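Local coordinates for protein aminopeptidase N (Francisella tularensis subsp. tularensis, PDB 5DLL) that is a zinc-dependent M1-family aminopeptidase that releases N-terminal amino acids from peptides, probably in the breakdown of intracellular peptides, at residues S571-A576 with L613-S618. Residues are numbered along the deposited sequence; the frame is centred on the assembly and turned at random.
Sequences SLQQIA and LIPIES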
loop_
_atom_site.group_PDB
_atom_site.type_symbol
_atom_site.label_atom_id
_atom_site.label_comp_id
_atom_site.label_asym_id
_atom_site.label_seq_id
_atom_site.Cartn_x
_atom_site.Cartn_y
_atom_site.Cartn_z
ATOM N N SER A 571 5.225 -6.152 23.200
ATOM C CA SER A 571 5.083 -6.166 24.656
ATOM C C SER A 571 5.589 -4.876 25.302
ATOM O O SER A 571 5.057 -4.447 26.322
ATOM C CB SER A 571 5.821 -7.367 25.252
ATOM O OG SER A 571 5.288 -8.582 24.759
ATOM N N LEU A 572 6.617 -4.267 24.714
ATOM C CA LEU A 572 7.164 -3.011 25.226
ATOM C C LEU A 572 6.216 -1.835 24.953
ATOM O O LEU A 572 6.037 -0.961 25.804
ATOM C CB LEU A 572 8.541 -2.738 24.611
ATOM C CG LEU A 572 9.382 -1.617 25.237
ATOM C CD1 LEU A 572 9.609 -1.843 26.726
ATOM C CD2 LEU A 572 10.713 -1.487 24.511
ATOM N N GLN A 573 5.606 -1.823 23.770
ATOM C CA GLN A 573 4.631 -0.790 23.418
ATOM C C GLN A 573 3.355 -0.949 24.259
ATOM O O GLN A 573 2.668 0.029 24.540
ATOM C CB GLN A 573 4.298 -0.837 21.917
ATOM C CG GLN A 573 5.491 -0.625 20.986
ATOM C CD GLN A 573 5.842 0.839 20.742
ATOM O OE1 GLN A 573 5.142 1.549 20.014
ATOM N NE2 GLN A 573 6.952 1.286 21.325
ATOM N N GLN A 574 3.046 -2.181 24.660
ATOM C CA GLN A 574 1.885 -2.452 25.506
ATOM C C GLN A 574 2.090 -1.946 26.930
ATOM O O GLN A 574 1.144 -1.496 27.575
ATOM C CB GLN A 574 1.586 -3.950 25.529
ATOM C CG GLN A 574 0.354 -4.320 26.340
ATOM C CD GLN A 574 -0.324 -5.580 25.836
ATOM O OE1 GLN A 574 -0.653 -5.693 24.653
ATOM N NE2 GLN A 574 -0.549 -6.533 26.736
ATOM N N ILE A 575 3.326 -2.028 27.414
ATOM C CA ILE A 575 3.673 -1.544 28.752
ATOM C C ILE A 575 3.630 -0.019 28.793
ATOM O O ILE A 575 2.923 0.563 29.615
ATOM C CB ILE A 575 5.073 -2.038 29.181
ATOM C CG1 ILE A 575 5.045 -3.548 29.439
ATOM C CG2 ILE A 575 5.551 -1.314 30.433
ATOM C CD1 ILE A 575 6.408 -4.206 29.398
ATOM N N ALA A 576 4.391 0.613 27.900
ATOM C CA ALA A 576 4.457 2.075 27.805
ATOM C C ALA A 576 3.072 2.715 27.641
ATOM O O ALA A 576 2.811 3.776 28.192
ATOM C CB ALA A 576 5.365 2.485 26.651
ATOM N N LEU A 613 10.914 4.250 20.550
ATOM C CA LEU A 613 10.068 5.419 20.318
ATOM C C LEU A 613 8.702 5.176 20.954
ATOM O O LEU A 613 8.011 4.217 20.608
ATOM C CB LEU A 613 9.941 5.715 18.821
ATOM C CG LEU A 613 9.619 7.162 18.421
ATOM C CD1 LEU A 613 10.535 8.167 19.114
ATOM C CD2 LEU A 613 9.713 7.312 16.908
ATOM N N ILE A 614 8.337 6.043 21.897
ATOM C CA ILE A 614 7.077 5.926 22.642
ATOM C C ILE A 614 5.896 6.117 21.674
ATOM O O ILE A 614 5.932 7.027 20.837
ATOM C CB ILE A 614 7.013 6.971 23.792
ATOM C CG1 ILE A 614 8.115 6.714 24.829
ATOM C CG2 ILE A 614 5.660 6.964 24.493
ATOM C CD1 ILE A 614 7.856 5.538 25.749
ATOM N N PRO A 615 4.852 5.259 21.775
ATOM C CA PRO A 615 3.713 5.379 20.854
ATOM C C PRO A 615 3.180 6.805 20.767
ATOM O O PRO A 615 2.975 7.451 21.799
ATOM C CB PRO A 615 2.649 4.463 21.470
ATOM C CG PRO A 615 3.399 3.487 22.301
ATOM C CD PRO A 615 4.691 4.131 22.715
ATOM N N ILE A 616 2.979 7.295 19.546
ATOM C CA ILE A 616 2.396 8.621 19.348
ATOM C C ILE A 616 0.967 8.696 19.901
ATOM O O ILE A 616 0.298 7.674 20.104
ATOM C CB ILE A 616 2.437 9.079 17.869
ATOM C CG1 ILE A 616 1.774 8.050 16.944
ATOM C CG2 ILE A 616 3.875 9.340 17.440
ATOM C CD1 ILE A 616 1.427 8.601 15.578
ATOM N N GLU A 617 0.513 9.922 20.129
ATOM C CA GLU A 617 -0.704 10.180 20.895
ATOM C C GLU A 617 -1.957 9.615 20.221
ATOM O O GLU A 617 -2.858 9.106 20.899
ATOM C CB GLU A 617 -0.860 11.683 21.149
ATOM C CG GLU A 617 0.317 12.318 21.889
ATOM C CD GLU A 617 1.341 12.958 20.960
ATOM O OE1 GLU A 617 2.392 12.335 20.687
ATOM O OE2 GLU A 617 1.088 14.086 20.492
ATOM N N SER A 618 -2.003 9.695 18.893
ATOM C CA SER A 618 -3.127 9.164 18.118
ATOM C C SER A 618 -3.260 7.643 18.248
ATOM O O SER A 618 -4.368 7.107 18.204
ATOM C CB SER A 618 -2.998 9.565 16.643
ATOM O OG SER A 618 -1.690 9.332 16.152
#
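In the C-terminal helical domain, of the ARM-repeat type found in this M1 aminopeptidase family, Gln573 and Ala576 on one face of helix 565-581 meet the linker Leu613-Ile616 that joins helix 605-612 to helix 617-621. The polar part is a single hydrogen bond from Gln573 NE2 to Leu613 O, 3.2 Å long and nearly straight at the hydrogen (172°). Leu613 O lies almost in the amide plane of Gln573, whereas NE2 stands tilted 32° from the plane of that carbonyl. The bond joins a helix side chain to the linker backbone, and Leu613 takes part through its carbonyl while its CB is directed away from the helix.

The bend of the glutamine chain at chi2 (-83°) lays the amide over one face of the Pro615 ring, offset toward the CG-CD side, the two planes close to parallel. Gln573 OE1 comes 3.5 Å from Pro615 CG, and Gln573 CD lies 3.9 Å from the same carbon; these are van der Waals contacts, in which the glutamine and proline side chains lie antiparallel, one passing over the other. Nearly one turn further along the helix the contact becomes wholly apolar. Ala576 CB, directed at the linker, meets Ile614 CD1 at 4.0 Å and Pro615 CD at 4.3 Å. In Ile614, CG1 anti to the carbonyl carbon, together with the bend at chi2, brings CD1 to Ala576.

The linker then enters helix 617-621, with Ile616 at its N-cap position. Beyond the pair, Ile614 also packs on Val640 and Leu643 of helix 629-646, whose Arg636 hydrogen-bonds the carbonyls of Ile614 and Pro615, while Ile575 of helix 565-581 packs against helices 552-561 and 588-598.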